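Aldehyde dehydrogenase 12 (Zea mays, PDB 6D97) catalyses the NAD+-dependent oxidation of L-glutamate gamma-semialdehyde to L-glutamate, the last step of proline catabolism in plants. Local coordinates at residues S33-S38 with F130-Q135; H119-P124 with E232-L237. One frame throughout, in Å; residues are numbered along the deposited sequence.

Interaction 1 (S33-S38 with F130-Q135)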
ATOM      1  N   SER A  33       8.151 -44.848  -4.851  1.00 42.45           N
ATOM      2  CA  SER A  33       9.282 -44.652  -5.743  1.00 41.39           C
ATOM      3  C   SER A  33       8.742 -44.340  -7.125  1.00 41.09           C
ATOM      4  O   SER A  33       8.174 -45.232  -7.772  1.00 37.79           O
ATOM      5  CB  SER A  33      10.169 -45.893  -5.779  1.00 45.44           C
ATOM      6  OG  SER A  33      11.117 -45.816  -6.827  1.00 53.41           O
ATOM      7  N   PRO A  34       8.895 -43.104  -7.616  1.00 42.08           N
ATOM      8  CA  PRO A  34       8.218 -42.712  -8.868  1.00 39.29           C
ATOM      9  C   PRO A  34       8.564 -43.585 -10.052  1.00 40.31           C
ATOM     10  O   PRO A  34       7.697 -43.844 -10.889  1.00 49.28           O
ATOM     11  CB  PRO A  34       8.695 -41.268  -9.078  1.00 40.49           C
ATOM     12  CG  PRO A  34       9.024 -40.792  -7.703  1.00 43.51           C
ATOM     13  CD  PRO A  34       9.598 -41.976  -6.989  1.00 34.02           C
ATOM     14  N   GLN A  35       9.805 -44.050 -10.147  1.00 41.48           N
ATOM     15  CA  GLN A  35      10.215 -44.836 -11.300  1.00 48.93           C
ATOM     16  C   GLN A  35       9.888 -46.316 -11.144  1.00 54.03           C
ATOM     17  O   GLN A  35       9.832 -47.032 -12.151  1.00 65.33           O
ATOM     18  CB  GLN A  35      11.707 -44.634 -11.576  1.00 53.33           C
ATOM     19  CG  GLN A  35      12.608 -44.641 -10.344  1.00 65.62           C
ATOM     20  CD  GLN A  35      12.478 -43.383  -9.501  1.00 70.14           C
ATOM     21  OE1 GLN A  35      12.061 -43.445  -8.345  1.00 68.44           O
ATOM     22  NE2 GLN A  35      12.823 -42.237 -10.077  1.00 63.91           N
ATOM     23  N   GLU A  36       9.645 -46.784  -9.920  1.00 43.33           N
ATOM     24  CA  GLU A  36       9.358 -48.190  -9.662  1.00 42.17           C
ATOM     25  C   GLU A  36       7.881 -48.545  -9.804  1.00 39.98           C
ATOM     26  O   GLU A  36       7.564 -49.678 -10.181  1.00 46.57           O
ATOM     27  CB  GLU A  36       9.806 -48.563  -8.246  1.00 52.15           C
ATOM     28  CG  GLU A  36      10.808 -49.710  -8.177  1.00 61.44           C
ATOM     29  CD  GLU A  36      12.253 -49.239  -8.253  1.00 76.55           C
ATOM     30  OE1 GLU A  36      12.656 -48.696  -9.307  1.00 78.71           O
ATOM     31  OE2 GLU A  36      12.984 -49.403  -7.252  1.00 79.43           O
ATOM     32  N   VAL A  37       6.982 -47.603  -9.507  1.00 43.34           N
ATOM     33  CA  VAL A  37       5.566 -47.918  -9.351  1.00 41.14           C
ATOM     34  C   VAL A  37       4.975 -48.399 -10.673  1.00 46.65           C
ATOM     35  O   VAL A  37       5.129 -47.761 -11.723  1.00 33.08           O
ATOM     36  CB  VAL A  37       4.807 -46.708  -8.787  1.00 43.07           C
ATOM     37  CG1 VAL A  37       5.062 -45.468  -9.621  1.00 46.40           C
ATOM     38  CG2 VAL A  37       3.321 -47.033  -8.690  1.00 44.74           C
ATOM     39  N   SER A  38       4.298 -49.544 -10.625  1.00 47.69           N
ATOM     40  CA  SER A  38       3.804 -50.210 -11.824  1.00 47.01           C
ATOM     41  C   SER A  38       2.643 -51.118 -11.441  1.00 47.21           C
ATOM     42  O   SER A  38       2.229 -51.172 -10.283  1.00 52.44           O
ATOM     43  CB  SER A  38       4.923 -51.014 -12.494  1.00 39.99           C
ATOM     44  OG  SER A  38       5.395 -52.021 -11.617  1.00 39.65           O
ATOM     45  N   PHE A 130       9.802 -35.363  -7.142  1.00 24.60           N
ATOM     46  CA  PHE A 130       8.481 -34.806  -7.416  1.00 28.73           C
ATOM     47  C   PHE A 130       8.243 -34.636  -8.912  1.00 29.25           C
ATOM     48  O   PHE A 130       7.127 -34.853  -9.393  1.00 30.37           O
ATOM     49  CB  PHE A 130       8.308 -33.478  -6.680  1.00 26.38           C
ATOM     50  CG  PHE A 130       7.808 -33.636  -5.273  1.00 28.09           C
ATOM     51  CD1 PHE A 130       6.498 -34.019  -5.032  1.00 27.42           C
ATOM     52  CD2 PHE A 130       8.648 -33.413  -4.193  1.00 26.95           C
ATOM     53  CE1 PHE A 130       6.030 -34.167  -3.743  1.00 28.18           C
ATOM     54  CE2 PHE A 130       8.186 -33.553  -2.901  1.00 25.59           C
ATOM     55  CZ  PHE A 130       6.876 -33.935  -2.676  1.00 33.15           C
ATOM     56  N   ALA A 131       9.277 -34.251  -9.664  1.00 29.39           N
ATOM     57  CA  ALA A 131       9.126 -34.134 -11.111  1.00 31.20           C
ATOM     58  C   ALA A 131       8.772 -35.476 -11.736  1.00 32.18           C
ATOM     59  O   ALA A 131       7.888 -35.557 -12.596  1.00 30.56           O
ATOM     60  CB  ALA A 131      10.406 -33.575 -11.728  1.00 24.46           C
ATOM     61  N   LYS A 132       9.448 -36.545 -11.308  1.00 28.43           N
ATOM     62  CA  LYS A 132       9.159 -37.868 -11.851  1.00 30.12           C
ATOM     63  C   LYS A 132       7.781 -38.353 -11.427  1.00 26.16           C
ATOM     64  O   LYS A 132       7.053 -38.933 -12.237  1.00 28.70           O
ATOM     65  CB  LYS A 132      10.226 -38.866 -11.409  1.00 27.20           C
ATOM     66  CG  LYS A 132      11.190 -39.267 -12.505  1.00 41.70           C
ATOM     67  CD  LYS A 132      12.584 -38.763 -12.202  1.00 48.61           C
ATOM     68  CE  LYS A 132      13.596 -39.333 -13.182  1.00 48.90           C
ATOM     69  NZ  LYS A 132      14.949 -39.465 -12.575  1.00 47.77           N
ATOM     70  N   LEU A 133       7.412 -38.136 -10.163  1.00 31.14           N
ATOM     71  CA  LEU A 133       6.096 -38.558  -9.696  1.00 31.86           C
ATOM     72  C   LEU A 133       4.987 -37.834 -10.448  1.00 32.57           C
ATOM     73  O   LEU A 133       3.969 -38.442 -10.799  1.00 33.91           O
ATOM     74  CB  LEU A 133       5.970 -38.323  -8.193  1.00 33.58           C
ATOM     75  CG  LEU A 133       4.785 -39.003  -7.513  1.00 31.30           C
ATOM     76  CD1 LEU A 133       4.761 -40.479  -7.824  1.00 26.95           C
ATOM     77  CD2 LEU A 133       4.860 -38.791  -6.015  1.00 29.46           C
ATOM     78  N   ILE A 134       5.163 -36.533 -10.693  1.00 37.39           N
ATOM     79  CA  ILE A 134       4.197 -35.770 -11.482  1.00 36.84           C
ATOM     80  C   ILE A 134       4.043 -36.391 -12.864  1.00 33.26           C
ATOM     81  O   ILE A 134       2.928 -36.567 -13.372  1.00 36.00           O
ATOM     82  CB  ILE A 134       4.630 -34.294 -11.578  1.00 26.74           C
ATOM     83  CG1 ILE A 134       4.414 -33.585 -10.241  1.00 29.05           C
ATOM     84  CG2 ILE A 134       3.889 -33.576 -12.698  1.00 23.98           C
ATOM     85  CD1 ILE A 134       5.043 -32.209 -10.186  1.00 31.50           C
ATOM     86  N   GLN A 135       5.174 -36.741 -13.484  1.00 28.51           N
ATOM     87  CA  GLN A 135       5.163 -37.321 -14.824  1.00 29.28           C
ATOM     88  C   GLN A 135       4.354 -38.606 -14.894  1.00 28.75           C
ATOM     89  O   GLN A 135       3.692 -38.865 -15.903  1.00 30.39           O
ATOM     90  CB  GLN A 135       6.591 -37.605 -15.283  1.00 39.31           C
ATOM     91  CG  GLN A 135       7.302 -36.453 -15.937  1.00 30.48           C
ATOM     92  CD  GLN A 135       8.597 -36.886 -16.589  1.00 40.34           C
ATOM     93  OE1 GLN A 135       9.562 -37.230 -15.911  1.00 45.65           O
ATOM     94  NE2 GLN A 135       8.621 -36.879 -17.914  1.00 26.40           N
TER
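The N-terminal loop ahead of strand 43-49 lies on helix 124-137 here, with Pro34 set against Lys132 and Leu133. The proline ring carries most of the contact. Its CB reaches the helix backbone, 3.6 Å from Leu133 N, and also lies 3.7 Å from Lys132 CB. The neighbouring ring atom, Pro34 CG, sits 4.0 Å from Leu133 CB. The side chains of Pro34 and Leu133 cross at about a right angle, with Leu133 CB nearest the ring and its CD1 methyl close behind. Leu133 CG stands anti to the backbone N (chi1 -167°), which keeps the CD1 methyl beside the proline; Leu133 also touches Val32 of the same loop.

Gln35 adds a looser edge. Its amide NE2 passes over the aliphatic part of Lys132, 4.1 Å from Lys132 CD. The other end of the amide is held within the loop: Ser33 OG bonds Gln35 OE1 at 3.0 Å, in the carbonyl plane and on a lone pair. This helps to set how the amide is turned. Lys132 NZ forms a salt bridge with Asp128, one turn back on the helix.

Residues 34-36 take helical backbone angles, and Ser33 O accepts from both Glu36 N and Val37 N. Arg136 NH1 ties the turn to the helix through Pro34 O and Val37 O. The contact lies away from the NAD site. It is apolar packing of a turn of the N-terminal loop, through a proline, on helix 124-137, with Arg136 bonding the loop carbonyls.

Interaction 2 (H119-P124 with E232-L237); sequences HMLGQP and EQMIRL
Met234 and Leu237 of helix 229-240 pack on Met120 and Leu121, at the C-terminal part of helix 105-121. Helix 229-240 belongs to the Rossmann-type NAD-binding fold: it makes the beta-alpha-beta crossover between parallel strands 218-223 and 249-251.

Glu232 comes first, on the side of the helix turned from the contact. Its OE2 accepts from Arg236 NE at 2.9 Å, a salt bridge between residues one turn apart. The bond is nearly straight at the hydrogen (177°) and lies in the guanidinium plane, but it meets the carboxylate from above its plane. The other oxygen, OE1, takes Gln46 N. Gln233 uses its OE1 on Thr31 N, so this part of the helix also holds N-terminal residues.

Met234 brings the sulfur. Its chain leaves anti to the backbone N (chi1 -175°) and bends at chi2, which swings SD to 4.2 Å from Leu121 CD2. The two side chains cross at about a right angle. Arg236 adds a cation-pi contact with Trp53, away from helix 105-121.

Leu237, one turn after Met234, turns both methyls to Met120 CB, CD2 at 4.2 Å and CD1 just as near, and its CD1 also lies 4.1 Å from Leu121 CD2. Thus one methyl of Leu121 touches both Met234 and Leu237.

Beyond the packed residues, His119 stacks on His119 of the second subunit. Gln123 is at the N-cap position of the next helix. Gln123 NE2 lies over one face of its own chain's His119 ring, offset toward the rim, and bonds His119 O at 3.2 Å.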
ATOM      1  N   HIS A 119      13.588 -25.476   1.519  1.00 29.22           N
ATOM      2  CA  HIS A 119      14.923 -26.058   1.450  1.00 31.17           C
ATOM      3  C   HIS A 119      14.860 -27.522   1.044  1.00 32.84           C
ATOM      4  O   HIS A 119      15.742 -28.016   0.330  1.00 33.24           O
ATOM      5  CB  HIS A 119      15.641 -25.906   2.791  1.00 32.23           C
ATOM      6  CG  HIS A 119      17.043 -26.430   2.785  1.00 36.66           C
ATOM      7  ND1 HIS A 119      17.419 -27.573   3.459  1.00 38.42           N
ATOM      8  CD2 HIS A 119      18.163 -25.968   2.180  1.00 37.74           C
ATOM      9  CE1 HIS A 119      18.708 -27.791   3.270  1.00 38.71           C
ATOM     10  NE2 HIS A 119      19.184 -26.830   2.498  1.00 39.57           N
ATOM     11  N   MET A 120      13.825 -28.233   1.491  1.00 31.40           N
ATOM     12  CA  MET A 120      13.664 -29.628   1.104  1.00 30.78           C
ATOM     13  C   MET A 120      13.338 -29.748  -0.378  1.00 29.59           C
ATOM     14  O   MET A 120      13.982 -30.513  -1.105  1.00 37.04           O
ATOM     15  CB  MET A 120      12.579 -30.285   1.954  1.00 40.47           C
ATOM     16  CG  MET A 120      13.081 -30.779   3.291  1.00 51.71           C
ATOM     17  SD  MET A 120      14.276 -32.119   3.127  1.00 70.71           S
ATOM     18  CE  MET A 120      13.216 -33.463   2.599  1.00 68.68           C
ATOM     19  N   LEU A 121      12.345 -28.988  -0.848  1.00 31.88           N
ATOM     20  CA  LEU A 121      11.986 -29.016  -2.262  1.00 35.07           C
ATOM     21  C   LEU A 121      13.141 -28.601  -3.164  1.00 39.01           C
ATOM     22  O   LEU A 121      13.167 -28.994  -4.333  1.00 42.11           O
ATOM     23  CB  LEU A 121      10.778 -28.109  -2.523  1.00 29.88           C
ATOM     24  CG  LEU A 121       9.368 -28.705  -2.492  1.00 31.96           C
ATOM     25  CD1 LEU A 121       8.411 -27.814  -3.263  1.00 21.61           C
ATOM     26  CD2 LEU A 121       9.350 -30.119  -3.050  1.00 26.30           C
ATOM     27  N   GLY A 122      14.088 -27.811  -2.655  1.00 36.73           N
ATOM     28  CA  GLY A 122      15.220 -27.375  -3.456  1.00 33.65           C
ATOM     29  C   GLY A 122      16.339 -28.384  -3.591  1.00 35.95           C
ATOM     30  O   GLY A 122      17.255 -28.178  -4.395  1.00 35.33           O
ATOM     31  N   GLN A 123      16.290 -29.464  -2.818  1.00 31.46           N
ATOM     32  CA  GLN A 123      17.295 -30.509  -2.933  1.00 37.35           C
ATOM     33  C   GLN A 123      17.144 -31.214  -4.275  1.00 38.38           C
ATOM     34  O   GLN A 123      16.025 -31.603  -4.641  1.00 37.95           O
ATOM     35  CB  GLN A 123      17.164 -31.515  -1.790  1.00 36.70           C
ATOM     36  CG  GLN A 123      17.410 -30.923  -0.420  1.00 36.49           C
ATOM     37  CD  GLN A 123      18.765 -30.254  -0.316  1.00 52.27           C
ATOM     38  OE1 GLN A 123      19.800 -30.921  -0.309  1.00 62.92           O
ATOM     39  NE2 GLN A 123      18.765 -28.928  -0.237  1.00 55.93           N
ATOM     40  N   PRO A 124      18.228 -31.385  -5.038  1.00 36.48           N
ATOM     41  CA  PRO A 124      18.099 -32.003  -6.369  1.00 32.27           C
ATOM     42  C   PRO A 124      17.373 -33.335  -6.364  1.00 28.54           C
ATOM     43  O   PRO A 124      16.569 -33.594  -7.266  1.00 34.01           O
ATOM     44  CB  PRO A 124      19.557 -32.154  -6.816  1.00 39.52           C
ATOM     45  CG  PRO A 124      20.267 -31.040  -6.125  1.00 35.29           C
ATOM     46  CD  PRO A 124      19.590 -30.884  -4.787  1.00 36.70           C
ATOM     47  N   GLU A 232      -0.096 -36.054  -1.688  1.00 23.74           N
ATOM     48  CA  GLU A 232       0.048 -36.938  -0.538  1.00 25.00           C
ATOM     49  C   GLU A 232       1.502 -36.996  -0.087  1.00 24.71           C
ATOM     50  O   GLU A 232       1.801 -36.874   1.107  1.00 32.06           O
ATOM     51  CB  GLU A 232      -0.474 -38.333  -0.882  1.00 29.78           C
ATOM     52  CG  GLU A 232      -0.912 -39.134   0.331  1.00 38.62           C
ATOM     53  CD  GLU A 232      -0.184 -40.452   0.468  1.00 48.09           C
ATOM     54  OE1 GLU A 232      -0.859 -41.491   0.610  1.00 46.12           O
ATOM     55  OE2 GLU A 232       1.064 -40.450   0.432  1.00 56.58           O
ATOM     56  N   GLN A 233       2.422 -37.158  -1.040  1.00 24.76           N
ATOM     57  CA  GLN A 233       3.847 -37.110  -0.721  1.00 31.86           C
ATOM     58  C   GLN A 233       4.255 -35.728  -0.228  1.00 24.12           C
ATOM     59  O   GLN A 233       5.069 -35.606   0.693  1.00 30.42           O
ATOM     60  CB  GLN A 233       4.669 -37.509  -1.946  1.00 27.67           C
ATOM     61  CG  GLN A 233       4.341 -38.893  -2.474  1.00 37.83           C
ATOM     62  CD  GLN A 233       4.575 -39.976  -1.442  1.00 38.90           C
ATOM     63  OE1 GLN A 233       5.692 -40.160  -0.960  1.00 40.68           O
ATOM     64  NE2 GLN A 233       3.519 -40.695  -1.090  1.00 39.21           N
ATOM     65  N   MET A 234       3.696 -34.674  -0.827  1.00 25.02           N
ATOM     66  CA  MET A 234       4.034 -33.320  -0.394  1.00 24.82           C
ATOM     67  C   MET A 234       3.580 -33.072   1.040  1.00 33.85           C
ATOM     68  O   MET A 234       4.276 -32.402   1.813  1.00 30.50           O
ATOM     69  CB  MET A 234       3.417 -32.297  -1.346  1.00 22.37           C
ATOM     70  CG  MET A 234       3.819 -30.869  -1.041  1.00 22.13           C
ATOM     71  SD  MET A 234       5.587 -30.608  -1.256  1.00 29.57           S
ATOM     72  CE  MET A 234       5.828 -29.209  -0.170  1.00 26.76           C
ATOM     73  N   ILE A 235       2.423 -33.618   1.421  1.00 37.75           N
ATOM     74  CA  ILE A 235       1.923 -33.433   2.779  1.00 31.05           C
ATOM     75  C   ILE A 235       2.816 -34.149   3.785  1.00 30.45           C
ATOM     76  O   ILE A 235       3.053 -33.650   4.892  1.00 32.96           O
ATOM     77  CB  ILE A 235       0.463 -33.902   2.878  1.00 34.84           C
ATOM     78  CG1 ILE A 235      -0.442 -32.953   2.096  1.00 29.41           C
ATOM     79  CG2 ILE A 235       0.018 -33.953   4.325  1.00 24.24           C
ATOM     80  CD1 ILE A 235      -1.847 -33.479   1.896  1.00 28.30           C
ATOM     81  N   ARG A 236       3.330 -35.326   3.418  1.00 24.42           N
ATOM     82  CA  ARG A 236       4.273 -36.026   4.286  1.00 29.92           C
ATOM     83  C   ARG A 236       5.532 -35.199   4.500  1.00 29.48           C
ATOM     84  O   ARG A 236       6.045 -35.112   5.622  1.00 38.59           O
ATOM     85  CB  ARG A 236       4.616 -37.392   3.696  1.00 26.16           C
ATOM     86  CG  ARG A 236       3.406 -38.286   3.563  1.00 32.34           C
ATOM     87  CD  ARG A 236       3.741 -39.669   3.028  1.00 29.13           C
ATOM     88  NE  ARG A 236       2.541 -40.500   2.965  1.00 34.40           N
ATOM     89  CZ  ARG A 236       2.096 -41.252   3.968  1.00 45.94           C
ATOM     90  NH1 ARG A 236       2.762 -41.290   5.115  1.00 29.38           N
ATOM     91  NH2 ARG A 236       0.986 -41.967   3.823  1.00 34.32           N
ATOM     92  N   LEU A 237       6.037 -34.578   3.433  1.00 36.11           N
ATOM     93  CA  LEU A 237       7.157 -33.653   3.565  1.00 30.43           C
ATOM     94  C   LEU A 237       6.795 -32.495   4.485  1.00 27.31           C
ATOM     95  O   LEU A 237       7.573 -32.124   5.373  1.00 33.33           O
ATOM     96  CB  LEU A 237       7.574 -33.146   2.180  1.00 31.87           C
ATOM     97  CG  LEU A 237       8.725 -32.151   1.955  1.00 27.95           C
ATOM     98  CD1 LEU A 237       9.085 -32.153   0.469  1.00 31.35           C
ATOM     99  CD2 LEU A 237       8.421 -30.716   2.424  1.00 38.46           C
TER

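In the fold
Interactions 1 and 2 lie about 14 Å apart, centre to centre, yet the two contacts touch. Their segments alternate along the chain: 33-38, 119-124, 130-135, 232-237. Helices 105-121 and 124-137 follow each other; the first serves interaction 2, the second interaction 1. Phe130 joins the two: its CD2 is 3.6 Å from Leu121 CD2, its CE2 is 3.8 Å from Leu237 CD1, and its CZ lies against Met234. Leu133 CD2 packs on Gln233 CG at 3.6 Å. The N-terminal loop, the helical pair and helix 229-240 of the NAD-binding fold are thus packed together across the two contacts, and the second subunit is met at His119.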